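Local coordinates for 450aa long hypothetical fmu protein (Pyrococcus horikoshii, PDB 2YXL) that probably methylates carbon 5 of cytosine in RNA, taking the methyl group from S-adenosyl-L-methionine, at residues A[84-87]-A[88-92]; A[415-419]-A[420-424]; A[324-327]-A[328-332]; A[194-197]-A[198-202]; A[399-402]-A[403-407]. All coordinates share one frame; numbering follows the deposited sequence.

Contact 1. Residues A[84-87]-A[88-92]; sequences PWLR and AALRV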
loop_
_atom_site.group_PDB
_atom_site.type_symbol
_atom_site.label_atom_id
_atom_site.label_comp_id
_atom_site.label_asym_id
_atom_site.label_seq_id
_atom_site.Cartn_x
_atom_site.Cartn_y
_atom_site.Cartn_z
ATOM N N PRO A 84 -16.417 16.136 -5.111
ATOM C CA PRO A 84 -15.199 15.334 -5.314
ATOM C C PRO A 84 -14.381 15.721 -6.553
ATOM O O PRO A 84 -13.145 15.652 -6.517
ATOM C CB PRO A 84 -15.732 13.906 -5.481
ATOM C CG PRO A 84 -17.098 13.922 -4.943
ATOM C CD PRO A 84 -17.631 15.297 -5.140
ATOM N N TRP A 85 -15.056 16.111 -7.634
ATOM C CA TRP A 85 -14.360 16.504 -8.865
ATOM C C TRP A 85 -13.699 17.863 -8.695
ATOM O O TRP A 85 -12.575 18.076 -9.163
ATOM C CB TRP A 85 -15.300 16.485 -10.081
ATOM C CG TRP A 85 -15.718 15.095 -10.440
ATOM C CD1 TRP A 85 -16.880 14.470 -10.084
ATOM C CD2 TRP A 85 -14.961 14.137 -11.189
ATOM N NE1 TRP A 85 -16.900 13.189 -10.577
ATOM C CE2 TRP A 85 -15.735 12.957 -11.260
ATOM C CE3 TRP A 85 -13.707 14.163 -11.813
ATOM C CZ2 TRP A 85 -15.298 11.812 -11.932
ATOM C CZ3 TRP A 85 -13.271 13.021 -12.482
ATOM C CH2 TRP A 85 -14.065 11.861 -12.532
ATOM N N LEU A 86 -14.396 18.771 -8.013
ATOM C CA LEU A 86 -13.841 20.079 -7.685
ATOM C C LEU A 86 -12.608 19.935 -6.796
ATOM O O LEU A 86 -11.554 20.489 -7.110
ATOM C CB LEU A 86 -14.891 20.970 -7.020
ATOM C CG LEU A 86 -14.494 22.415 -6.707
ATOM C CD1 LEU A 86 -14.030 23.177 -7.953
ATOM C CD2 LEU A 86 -15.657 23.137 -6.048
ATOM N N ARG A 87 -12.737 19.177 -5.705
ATOM C CA ARG A 87 -11.621 18.936 -4.791
ATOM C C ARG A 87 -10.399 18.379 -5.524
ATOM O O ARG A 87 -9.285 18.853 -5.317
ATOM C CB ARG A 87 -12.032 18.009 -3.636
ATOM C CG ARG A 87 -10.876 17.606 -2.710
ATOM C CD ARG A 87 -11.336 16.944 -1.409
ATOM N NE ARG A 87 -12.147 15.746 -1.633
ATOM C CZ ARG A 87 -13.478 15.710 -1.565
ATOM N NH1 ARG A 87 -14.115 14.573 -1.789
ATOM N NH2 ARG A 87 -14.172 16.803 -1.273
ATOM N N ALA A 88 -10.620 17.378 -6.375
ATOM C CA ALA A 88 -9.554 16.771 -7.166
ATOM C C ALA A 88 -8.903 17.788 -8.102
ATOM O O ALA A 88 -7.677 17.852 -8.194
ATOM C CB ALA A 88 -10.083 15.577 -7.950
ATOM N N ALA A 89 -9.718 18.594 -8.779
ATOM C CA ALA A 89 -9.195 19.611 -9.692
ATOM C C ALA A 89 -8.375 20.661 -8.944
ATOM O O ALA A 89 -7.296 21.052 -9.403
ATOM C CB ALA A 89 -10.316 20.264 -10.480
ATOM N N LEU A 90 -8.882 21.101 -7.794
ATOM C CA LEU A 90 -8.187 22.087 -6.975
ATOM C C LEU A 90 -6.838 21.552 -6.484
ATOM O O LEU A 90 -5.840 22.276 -6.500
ATOM C CB LEU A 90 -9.067 22.543 -5.805
ATOM C CG LEU A 90 -10.275 23.440 -6.109
ATOM C CD1 LEU A 90 -11.091 23.680 -4.859
ATOM C CD2 LEU A 90 -9.849 24.779 -6.725
ATOM N N ARG A 91 -6.805 20.282 -6.083
ATOM C CA ARG A 91 -5.565 19.636 -5.649
ATOM C C ARG A 91 -4.527 19.581 -6.774
ATOM O O ARG A 91 -3.349 19.883 -6.567
ATOM C CB ARG A 91 -5.846 18.231 -5.110
ATOM C CG ARG A 91 -6.456 18.214 -3.717
ATOM C CD ARG A 91 -6.973 16.837 -3.330
ATOM N NE ARG A 91 -7.308 16.786 -1.905
ATOM C CZ ARG A 91 -7.872 15.750 -1.287
ATOM N NH1 ARG A 91 -8.191 14.645 -1.953
ATOM N NH2 ARG A 91 -8.123 15.824 0.012
ATOM N N VAL A 92 -4.983 19.202 -7.962
ATOM C CA VAL A 92 -4.144 19.139 -9.146
ATOM C C VAL A 92 -3.565 20.520 -9.485
ATOM O O VAL A 92 -2.357 20.652 -9.732
ATOM C CB VAL A 92 -4.935 18.548 -10.345
ATOM C CG1 VAL A 92 -4.218 18.797 -11.669
ATOM C CG2 VAL A 92 -5.182 17.057 -10.133
#

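Contact 2. Residues A[415-419]-A[420-424]; sequences PLKSP and YDPGF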
loop_
_atom_site.group_PDB
_atom_site.type_symbol
_atom_site.label_atom_id
_atom_site.label_comp_id
_atom_site.label_asym_id
_atom_site.label_seq_id
_atom_site.Cartn_x
_atom_site.Cartn_y
_atom_site.Cartn_z
ATOM N N PRO A 415 12.624 -17.039 18.248
ATOM C CA PRO A 415 13.519 -15.934 17.891
ATOM C C PRO A 415 13.719 -15.798 16.384
ATOM O O PRO A 415 13.888 -16.802 15.687
ATOM C CB PRO A 415 14.838 -16.313 18.574
ATOM C CG PRO A 415 14.446 -17.226 19.677
ATOM C CD PRO A 415 13.282 -18.001 19.150
ATOM N N LEU A 416 13.683 -14.559 15.901
ATOM C CA LEU A 416 13.854 -14.245 14.485
ATOM C C LEU A 416 15.040 -13.310 14.274
ATOM O O LEU A 416 15.204 -12.338 15.015
ATOM C CB LEU A 416 12.578 -13.593 13.934
ATOM C CG LEU A 416 11.545 -14.406 13.138
ATOM C CD1 LEU A 416 11.392 -15.842 13.621
ATOM C CD2 LEU A 416 10.204 -13.695 13.155
ATOM N N LYS A 417 15.863 -13.605 13.268
ATOM C CA LYS A 417 16.987 -12.729 12.917
ATOM C C LYS A 417 16.996 -12.327 11.437
ATOM O O LYS A 417 17.092 -11.142 11.119
ATOM C CB LYS A 417 18.327 -13.349 13.329
ATOM C CG LYS A 417 19.326 -12.348 13.937
ATOM C CD LYS A 417 20.286 -11.719 12.909
ATOM C CE LYS A 417 19.795 -10.376 12.352
ATOM N NZ LYS A 417 19.629 -9.300 13.377
ATOM N N SER A 418 16.885 -13.303 10.541
ATOM C CA SER A 418 16.953 -13.025 9.105
ATOM C C SER A 418 15.608 -12.645 8.491
ATOM O O SER A 418 14.581 -13.203 8.865
ATOM C CB SER A 418 17.552 -14.211 8.357
ATOM O OG SER A 418 18.952 -14.237 8.532
ATOM N N PRO A 419 15.617 -11.711 7.518
ATOM C CA PRO A 419 16.778 -10.970 7.036
ATOM C C PRO A 419 16.866 -9.529 7.553
ATOM O O PRO A 419 17.776 -8.791 7.172
ATOM C CB PRO A 419 16.550 -10.966 5.523
ATOM C CG PRO A 419 15.015 -11.045 5.361
ATOM C CD PRO A 419 14.426 -11.387 6.715
ATOM N N TYR A 420 15.933 -9.135 8.414
ATOM C CA TYR A 420 15.843 -7.743 8.845
ATOM C C TYR A 420 16.391 -7.508 10.254
ATOM O O TYR A 420 17.318 -8.191 10.686
ATOM C CB TYR A 420 14.409 -7.217 8.694
ATOM C CG TYR A 420 13.847 -7.351 7.292
ATOM C CD1 TYR A 420 12.797 -8.231 7.024
ATOM C CD2 TYR A 420 14.370 -6.604 6.229
ATOM C CE1 TYR A 420 12.273 -8.360 5.737
ATOM C CE2 TYR A 420 13.855 -6.727 4.939
ATOM C CZ TYR A 420 12.806 -7.606 4.701
ATOM O OH TYR A 420 12.288 -7.737 3.433
ATOM N N ASP A 421 15.817 -6.537 10.957
ATOM C CA ASP A 421 16.344 -6.083 12.241
ATOM C C ASP A 421 15.486 -6.516 13.433
ATOM O O ASP A 421 14.342 -6.932 13.250
ATOM C CB ASP A 421 16.516 -4.561 12.213
ATOM C CG ASP A 421 17.655 -4.118 11.308
ATOM O OD1 ASP A 421 18.336 -4.986 10.714
ATOM O OD2 ASP A 421 17.872 -2.897 11.192
ATOM N N PRO A 422 16.043 -6.440 14.660
ATOM C CA PRO A 422 15.255 -6.774 15.844
ATOM C C PRO A 422 14.149 -5.757 16.093
ATOM O O PRO A 422 14.346 -4.561 15.861
ATOM C CB PRO A 422 16.280 -6.708 16.985
ATOM C CG PRO A 422 17.616 -6.743 16.328
ATOM C CD PRO A 422 17.424 -6.067 15.017
ATOM N N GLY A 423 12.996 -6.240 16.549
ATOM C CA GLY A 423 11.917 -5.369 17.013
ATOM C C GLY A 423 12.186 -4.897 18.433
ATOM O O GLY A 423 13.276 -5.103 18.968
ATOM N N PHE A 424 11.189 -4.275 19.053
ATOM C CA PHE A 424 11.359 -3.733 20.405
ATOM C C PHE A 424 11.130 -4.781 21.497
ATOM O O PHE A 424 11.445 -4.553 22.667
ATOM C CB PHE A 424 10.505 -2.477 20.601
ATOM C CG PHE A 424 10.908 -1.337 19.705
ATOM C CD1 PHE A 424 10.279 -1.141 18.478
ATOM C CD2 PHE A 424 11.940 -0.476 20.075
ATOM C CE1 PHE A 424 10.658 -0.092 17.636
ATOM C CE2 PHE A 424 12.328 0.576 19.242
ATOM C CZ PHE A 424 11.683 0.767 18.020
HETATM O O HOH W 1 18.992 -6.561 8.239
#

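Contact 3. Residues A[324-327]-A[328-332]; sequences EIIG and EEVAD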
loop_
_atom_site.group_PDB
_atom_site.type_symbol
_atom_site.label_atom_id
_atom_site.label_comp_id
_atom_site.label_asym_id
_atom_site.label_seq_id
_atom_site.Cartn_x
_atom_site.Cartn_y
_atom_site.Cartn_z
ATOM N N GLU A 324 -14.893 -23.550 15.496
ATOM C CA GLU A 324 -16.300 -23.841 15.140
ATOM C C GLU A 324 -16.769 -23.311 13.770
ATOM O O GLU A 324 -17.925 -22.914 13.600
ATOM C CB GLU A 324 -17.308 -23.558 16.286
ATOM C CG GLU A 324 -16.993 -22.410 17.255
ATOM C CD GLU A 324 -17.423 -21.040 16.746
ATOM O OE1 GLU A 324 -18.175 -20.963 15.750
ATOM O OE2 GLU A 324 -17.003 -20.031 17.350
ATOM N N ILE A 325 -15.849 -23.318 12.808
ATOM C CA ILE A 325 -16.165 -23.185 11.384
ATOM C C ILE A 325 -15.357 -24.248 10.644
ATOM O O ILE A 325 -15.882 -24.957 9.782
ATOM C CB ILE A 325 -15.840 -21.769 10.817
ATOM C CG1 ILE A 325 -16.784 -20.696 11.391
ATOM C CG2 ILE A 325 -15.851 -21.763 9.280
ATOM C CD1 ILE A 325 -18.248 -20.785 10.942
ATOM N N ILE A 326 -14.079 -24.355 11.003
ATOM C CA ILE A 326 -13.172 -25.340 10.414
ATOM C C ILE A 326 -12.637 -26.319 11.463
ATOM O O ILE A 326 -12.099 -27.374 11.122
ATOM C CB ILE A 326 -11.993 -24.667 9.660
ATOM C CG1 ILE A 326 -11.241 -23.690 10.574
ATOM C CG2 ILE A 326 -12.499 -23.968 8.395
ATOM C CD1 ILE A 326 -9.844 -23.338 10.097
ATOM N N GLY A 327 -12.792 -25.959 12.736
ATOM C CA GLY A 327 -12.361 -26.807 13.845
ATOM C C GLY A 327 -11.536 -26.066 14.878
ATOM O O GLY A 327 -11.137 -24.920 14.659
ATOM N N GLU A 328 -11.283 -26.727 16.007
ATOM C CA GLU A 328 -10.471 -26.161 17.083
ATOM C C GLU A 328 -8.986 -26.229 16.713
ATOM O O GLU A 328 -8.519 -25.435 15.897
ATOM C CB GLU A 328 -10.754 -26.877 18.409
ATOM C CG GLU A 328 -10.451 -26.048 19.659
ATOM C CD GLU A 328 -11.573 -25.089 20.036
ATOM O OE1 GLU A 328 -11.269 -24.009 20.582
ATOM O OE2 GLU A 328 -12.758 -25.412 19.794
ATOM N N GLU A 329 -8.252 -27.176 17.295
ATOM C CA GLU A 329 -6.822 -27.332 17.023
ATOM C C GLU A 329 -6.599 -28.137 15.741
ATOM O O GLU A 329 -6.228 -29.314 15.787
ATOM C CB GLU A 329 -6.112 -27.986 18.214
ATOM C CG GLU A 329 -6.114 -27.149 19.490
ATOM C CD GLU A 329 -5.433 -27.842 20.659
ATOM O OE1 GLU A 329 -4.732 -27.154 21.429
ATOM O OE2 GLU A 329 -5.595 -29.073 20.813
ATOM N N VAL A 330 -6.819 -27.488 14.599
ATOM C CA VAL A 330 -6.813 -28.170 13.304
ATOM C C VAL A 330 -5.702 -27.690 12.355
ATOM O O VAL A 330 -5.459 -28.310 11.317
ATOM C CB VAL A 330 -8.216 -28.081 12.621
ATOM C CG1 VAL A 330 -8.408 -26.739 11.911
ATOM C CG2 VAL A 330 -8.438 -29.250 11.662
ATOM N N ALA A 331 -5.025 -26.602 12.717
ATOM C CA ALA A 331 -4.018 -26.001 11.839
ATOM C C ALA A 331 -2.583 -26.299 12.265
ATOM O O ALA A 331 -2.192 -26.017 13.401
ATOM C CB ALA A 331 -4.240 -24.497 11.724
ATOM N N ASP A 332 -1.811 -26.869 11.338
ATOM C CA ASP A 332 -0.379 -27.105 11.531
ATOM C C ASP A 332 0.356 -25.788 11.723
ATOM O O ASP A 332 1.267 -25.690 12.541
ATOM C CB ASP A 332 0.213 -27.854 10.335
ATOM C CG ASP A 332 -0.089 -29.336 10.364
ATOM O OD1 ASP A 332 -0.603 -29.852 9.351
ATOM O OD2 ASP A 332 0.186 -29.985 11.396
#

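Contact 4. Residues A[194-197]-A[198-202]; sequences LKAN and VEEVI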
loop_
_atom_site.group_PDB
_atom_site.type_symbol
_atom_site.label_atom_id
_atom_site.label_comp_id
_atom_site.label_asym_id
_atom_site.label_seq_id
_atom_site.Cartn_x
_atom_site.Cartn_y
_atom_site.Cartn_z
ATOM N N LEU A 194 5.751 -21.902 -9.000
ATOM C CA LEU A 194 4.853 -22.987 -9.361
ATOM C C LEU A 194 4.563 -23.010 -10.866
ATOM O O LEU A 194 4.105 -24.023 -11.399
ATOM C CB LEU A 194 3.551 -22.835 -8.574
ATOM C CG LEU A 194 2.846 -24.071 -8.026
ATOM C CD1 LEU A 194 2.184 -23.727 -6.699
ATOM C CD2 LEU A 194 1.829 -24.615 -9.022
ATOM N N LYS A 195 4.845 -21.899 -11.546
ATOM C CA LYS A 195 4.487 -21.742 -12.957
ATOM C C LYS A 195 5.617 -21.164 -13.825
ATOM O O LYS A 195 5.549 -21.223 -15.054
ATOM C CB LYS A 195 3.216 -20.891 -13.074
ATOM C CG LYS A 195 2.418 -21.104 -14.355
ATOM C CD LYS A 195 1.012 -20.539 -14.233
ATOM C CE LYS A 195 0.001 -21.597 -13.819
ATOM N NZ LYS A 195 -0.399 -22.458 -14.966
ATOM N N ALA A 196 6.648 -20.614 -13.186
ATOM C CA ALA A 196 7.784 -20.007 -13.891
ATOM C C ALA A 196 9.034 -19.976 -13.012
ATOM O O ALA A 196 8.942 -20.139 -11.795
ATOM C CB ALA A 196 7.429 -18.595 -14.347
ATOM N N ASN A 197 10.198 -19.769 -13.627
ATOM C CA ASN A 197 11.423 -19.518 -12.865
ATOM C C ASN A 197 11.942 -18.092 -13.065
ATOM O O ASN A 197 11.595 -17.431 -14.047
ATOM C CB ASN A 197 12.506 -20.563 -13.166
ATOM C CG ASN A 197 13.309 -20.235 -14.404
ATOM O OD1 ASN A 197 12.885 -20.511 -15.525
ATOM N ND2 ASN A 197 14.488 -19.655 -14.205
ATOM N N VAL A 198 12.780 -17.640 -12.133
ATOM C CA VAL A 198 13.201 -16.236 -12.044
ATOM C C VAL A 198 13.873 -15.690 -13.311
ATOM O O VAL A 198 13.431 -14.674 -13.861
ATOM C CB VAL A 198 14.099 -15.989 -10.804
ATOM C CG1 VAL A 198 14.447 -14.514 -10.678
ATOM C CG2 VAL A 198 13.401 -16.469 -9.538
ATOM N N GLU A 199 14.930 -16.362 -13.770
ATOM C CA GLU A 199 15.707 -15.897 -14.925
ATOM C C GLU A 199 14.859 -15.774 -16.192
ATOM O O GLU A 199 15.015 -14.822 -16.961
ATOM C CB GLU A 199 16.919 -16.805 -15.177
ATOM C CG GLU A 199 18.081 -16.618 -14.193
ATOM C CD GLU A 199 18.680 -15.215 -14.216
ATOM O OE1 GLU A 199 18.951 -14.671 -13.123
ATOM O OE2 GLU A 199 18.878 -14.653 -15.319
ATOM N N GLU A 200 13.967 -16.741 -16.394
ATOM C CA GLU A 200 13.022 -16.735 -17.509
ATOM C C GLU A 200 12.150 -15.477 -17.477
ATOM O O GLU A 200 11.931 -14.841 -18.512
ATOM C CB GLU A 200 12.161 -18.002 -17.459
ATOM C CG GLU A 200 10.959 -18.028 -18.399
ATOM C CD GLU A 200 9.798 -18.848 -17.846
ATOM O OE1 GLU A 200 8.984 -19.348 -18.652
ATOM O OE2 GLU A 200 9.694 -18.991 -16.606
ATOM N N VAL A 201 11.670 -15.123 -16.284
ATOM C CA VAL A 201 10.874 -13.911 -16.079
ATOM C C VAL A 201 11.713 -12.650 -16.312
ATOM O O VAL A 201 11.283 -11.742 -17.026
ATOM C CB VAL A 201 10.215 -13.887 -14.671
ATOM C CG1 VAL A 201 9.622 -12.517 -14.361
ATOM C CG2 VAL A 201 9.146 -14.967 -14.560
ATOM N N ILE A 202 12.906 -12.607 -15.716
ATOM C CA ILE A 202 13.843 -11.494 -15.909
ATOM C C ILE A 202 14.103 -11.235 -17.399
ATOM O O ILE A 202 14.033 -10.092 -17.857
ATOM C CB ILE A 202 15.182 -11.722 -15.149
ATOM C CG1 ILE A 202 14.957 -11.629 -13.634
ATOM C CG2 ILE A 202 16.256 -10.723 -15.602
ATOM C CD1 ILE A 202 16.187 -11.937 -12.796
#

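Contact 5. Residues A[399-402]-A[403-407]; sequences KNIR and WFLNV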
loop_
_atom_site.group_PDB
_atom_site.type_symbol
_atom_site.label_atom_id
_atom_site.label_comp_id
_atom_site.label_asym_id
_atom_site.label_seq_id
_atom_site.Cartn_x
_atom_site.Cartn_y
_atom_site.Cartn_z
ATOM N N LYS A 399 3.230 -4.440 21.527
ATOM C CA LYS A 399 2.199 -4.365 22.562
ATOM C C LYS A 399 1.217 -5.533 22.451
ATOM O O LYS A 399 0.864 -6.144 23.459
ATOM C CB LYS A 399 1.460 -3.027 22.465
ATOM C CG LYS A 399 0.338 -2.820 23.467
ATOM C CD LYS A 399 -0.458 -1.583 23.092
ATOM C CE LYS A 399 -1.374 -1.127 24.207
ATOM N NZ LYS A 399 -1.877 0.250 23.949
ATOM N N ASN A 400 0.793 -5.840 21.226
ATOM C CA ASN A 400 -0.133 -6.945 20.969
ATOM C C ASN A 400 0.461 -8.334 21.215
ATOM O O ASN A 400 -0.274 -9.289 21.485
ATOM C CB ASN A 400 -0.696 -6.862 19.548
ATOM C CG ASN A 400 -1.877 -5.915 19.436
ATOM O OD1 ASN A 400 -2.378 -5.392 20.435
ATOM N ND2 ASN A 400 -2.340 -5.701 18.211
ATOM N N ILE A 401 1.784 -8.445 21.119
ATOM C CA ILE A 401 2.476 -9.714 21.364
ATOM C C ILE A 401 2.736 -9.927 22.858
ATOM O O ILE A 401 2.562 -11.037 23.362
ATOM C CB ILE A 401 3.779 -9.846 20.516
ATOM C CG1 ILE A 401 3.456 -9.781 19.017
ATOM C CG2 ILE A 401 4.542 -11.136 20.843
ATOM C CD1 ILE A 401 2.364 -10.751 18.542
ATOM N N ARG A 402 3.138 -8.864 23.554
ATOM C CA ARG A 402 3.311 -8.908 25.009
ATOM C C ARG A 402 2.013 -9.300 25.709
ATOM O O ARG A 402 2.033 -10.049 26.686
ATOM C CB ARG A 402 3.814 -7.568 25.551
ATOM C CG ARG A 402 5.305 -7.343 25.372
ATOM C CD ARG A 402 5.794 -6.190 26.237
ATOM N NE ARG A 402 7.121 -5.728 25.835
ATOM C CZ ARG A 402 7.347 -4.802 24.905
ATOM N NH1 ARG A 402 8.591 -4.450 24.608
ATOM N NH2 ARG A 402 6.334 -4.227 24.268
ATOM N N TRP A 403 0.893 -8.791 25.195
ATOM C CA TRP A 403 -0.434 -9.173 25.670
ATOM C C TRP A 403 -0.701 -10.653 25.403
ATOM O O TRP A 403 -1.197 -11.367 26.279
ATOM C CB TRP A 403 -1.518 -8.312 25.010
ATOM C CG TRP A 403 -2.915 -8.795 25.292
ATOM C CD1 TRP A 403 -3.675 -8.511 26.391
ATOM C CD2 TRP A 403 -3.709 -9.657 24.466
ATOM N NE1 TRP A 403 -4.894 -9.140 26.300
ATOM C CE2 TRP A 403 -4.943 -9.851 25.130
ATOM C CE3 TRP A 403 -3.499 -10.286 23.229
ATOM C CZ2 TRP A 403 -5.966 -10.646 24.599
ATOM C CZ3 TRP A 403 -4.517 -11.079 22.701
ATOM C CH2 TRP A 403 -5.734 -11.251 23.389
ATOM N N PHE A 404 -0.366 -11.100 24.194
ATOM C CA PHE A 404 -0.585 -12.481 23.773
ATOM C C PHE A 404 0.198 -13.473 24.633
ATOM O O PHE A 404 -0.318 -14.532 24.990
ATOM C CB PHE A 404 -0.225 -12.650 22.292
ATOM C CG PHE A 404 -0.619 -13.981 21.716
ATOM C CD1 PHE A 404 0.311 -15.007 21.605
ATOM C CD2 PHE A 404 -1.921 -14.208 21.283
ATOM C CE1 PHE A 404 -0.051 -16.240 21.072
ATOM C CE2 PHE A 404 -2.291 -15.437 20.746
ATOM C CZ PHE A 404 -1.354 -16.455 20.642
ATOM N N LEU A 405 1.439 -13.117 24.965
ATOM C CA LEU A 405 2.297 -13.954 25.808
ATOM C C LEU A 405 1.870 -13.939 27.277
ATOM O O LEU A 405 2.264 -14.810 28.052
ATOM C CB LEU A 405 3.767 -13.536 25.673
ATOM C CG LEU A 405 4.640 -14.241 24.625
ATOM C CD1 LEU A 405 4.142 -14.015 23.204
ATOM C CD2 LEU A 405 6.091 -13.794 24.753
ATOM N N ASN A 406 1.067 -12.944 27.646
ATOM C CA ASN A 406 0.536 -12.835 28.999
ATOM C C ASN A 406 -0.728 -13.663 29.219
ATOM O O ASN A 406 -0.835 -14.379 30.217
ATOM C CB ASN A 406 0.301 -11.368 29.373
ATOM C CG ASN A 406 1.520 -10.725 30.014
ATOM O OD1 ASN A 406 2.079 -11.249 30.980
ATOM N ND2 ASN A 406 1.928 -9.577 29.488
ATOM N N VAL A 407 -1.674 -13.571 28.285
ATOM C CA VAL A 407 -2.945 -14.299 28.389
ATOM C C VAL A 407 -2.820 -15.753 27.904
ATOM O O VAL A 407 -3.333 -16.670 28.545
ATOM C CB VAL A 407 -4.127 -13.529 27.704
ATOM C CG1 VAL A 407 -3.904 -13.357 26.202
ATOM C CG2 VAL A 407 -5.469 -14.203 27.991
#

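Contact 1. Residues A[84-87]-A[88-92]
Arg87 and Arg91 stand one helical turn apart, lie side by side and point the same way. In Arg87 the first two torsions are extended (chi1 175°, chi2 168°) and carry CD over the centre of one face of the Arg91 guanidinium, 3.7 Å from Arg91 CZ; the bend at chi3 (58°) then turns NE and the Arg87 guanidinium aside. The two guanidinium planes stand 71° apart. Apolar packing is lighter: Leu86 CG meets Leu90 CD1 at 4.1 Å. Backbone bonds of helix 84-99 run from Ala88 N to Pro84 O (3.1 Å) and from Arg91 N to Arg87 O (3.0 Å), while Ala88 and Ala89 keep the helix slim. Glu26 forms salt bridges with both arginines, Arg91 also reaches Asp68, and Arg87 NH2 bonds to the carbonyls of Pro79 and Leu82. A leucine in place of Arg91 would probably leave Asp68 without this cationic mate and take from Glu26 one of its two arginine partners. Glu26, shared by both, and Asp68 probably offset the like charges of Arg87 and Arg91.

Contact 2. Residues A[415-419]-A[420-424]
In the methyltransferase domain, with its Rossmann-like class I fold, the loop from strand 412-413 to strand 421-422 turns at Pro419 and Tyr420, whose side chains lie side by side. The peptide bond before Pro419 is cis, a form proline tolerates better than other residues. A CH-pi contact follows: Pro419 CG sits over one face of the Tyr420 ring, 4.0 Å from its centroid and offset toward the rim, and Pro419 CD comes within 3.6 Å of Tyr420 CD1. Tyrosine suits the place because its flat ring accepts the proline while its OH bonds to Glu246 and its ring meets His436 edge-to-face. A serine here would probably strip the proline of its aromatic cover and leave Glu246 without this partner. On the solvent side, Lys417, bent along its chain, brings NZ to 4.2 Å from Pro422 CD. Asp421, salt-bridged to Arg435, is joined to the turn by a water that donates to Pro419 O at 2.8 Å and to Asp421 OD1 at 3.0 Å.

Contact 3. Residues A[324-327]-A[328-332]
Ile326 and Val330 form the close side of this loop, their side chains crossing at about a right angle. Ile326 CD1 meets Val330 CG1 at 4.1 Å, and Val330 CG1 also lies 3.8 Å from Ile326 O. This methyl gets there because it stands between the backbone N and carbonyl carbon of Val330 (chi1 81°), directed back at the incoming chain. Ile326 also rests on Val264, Tyr288 and Phe290, a branched apolar residue suited to covering side chains of strands 262-265 and 286-290. Between the pair, Gly327 has a positive phi (131°), and a CB there would press on the carbonyl O of Ile326. The other side is loose and charged: Glu328 and Glu329 are exposed, Glu329 pairing with Lys448 and Glu328 making a long, weak ion pair with Arg377. Glu329 is the centre of an inverse gamma turn, whose Val330 N to Glu328 O bond (3.0 Å) is weak. The loop leads into strand 331-337, a parallel strand of the Rossmann-like sheet typical of class I methyltransferases.

Contact 4. Residues A[194-197]-A[198-202]
Asn197 and Glu200 meet at the first turn of helix 198-207, where Asn197 holds the N-cap position. The backbone N of Asn197 donates to Glu200 OE2 at 3.1 Å, with an N-H...O angle of 152°, arriving nearly in line with the C-O bond of the carboxylate. This is the half of a capping box in which the side chain of the third helical residue accepts from the N-cap N-H. Glu200 can do so because CG is anti to the backbone N (chi1 169°) and the chain runs extended beyond CG, carrying the carboxylate back past the helix start. Next to it, Val201 N donates to Asn197 O at 3.2 Å, the donor lying in the carbonyl plane, and Ala196 CB packs on Val201 CG2 at 4.0 Å; a small alanine fits this approach. Further out, Val198 and Val201 rest on Leu222 of strand 221-225, so the first turn packs on the antiparallel sheet of the ferredoxin-like domain. Glu200 OE1 makes a long, weak ion pair with Lys240. A carboxylate here is likely to be favoured by the partial positive charge at the helix start, so Glu200 would serve both the cap and the electrostatics.

Contact 5. Residues A[399-402]-A[403-407]
Trp403 has CG anti to its backbone N (chi1 171°), which swings the indole back along the helix until CE3 lies 3.8 Å from Asn400 O. That oxygen sits at the edge of the ring, in its plane. Ile401 carries its CG2 branch anti to the backbone N, and this methyl meets Leu405 CD1 at 3.7 Å, the two side chains approaching at a slant. Asn400 O accepts a hydrogen bond from Phe404 N at 3.3 Å, with the donor well above the carbonyl plane and a bent N-H...O angle of 144°. Leu405 N to Ile401 O is shorter, at 2.9 Å, whereas Asn406 N to Arg402 O, 3.2 Å, is weak, as befits the last turn before the helix stops. Helix 398-407 packs against the central sheet of the Rossmann-like methyltransferase domain. Its apolar residues do the covering: Ile401 rests on Phe442, Ala444 and Tyr387, Phe404 on Leu385 and Leu446, and Leu405 on Leu446. Phe404 also touches Leu372 and Ala376 of helix 361-376. Arg369 of that helix bonds to Asn400 OD1 through NE and makes a cation-pi contact with Trp403, so the buried amide of Asn400 has a polar mate. Val407 CG1 stands 3.7 Å above the plane of one face of the Trp403 ring, offset toward the rim.

Overall arrangement
Contact 1 is the buried one, inside the helical region, its centre about 42 to 49 Å from the other centres. Contacts 2 and 3 lie at the surface, and contacts 4 and 5 are partly buried. Contacts 2, 3 and 5 all belong to the methyltransferase domain: 2 and 3 are loops leading into strands of one mixed sheet, and contact 5 is a helix laid on that sheet. Contacts 2 and 5 touch, Phe424 against Arg402. Contact 4 belongs to the ferredoxin-like domain. Chemistry follows place: in contact 1 neighbouring arginines turn to acids outside the pair, a proline-tyrosine CH-pi contact and a water mark contact 2, glycine shapes contact 3, a carboxylate caps the start of helix 198-207 in contact 4, and contact 5 joins apolar covering to the Asn400-Arg369 pair.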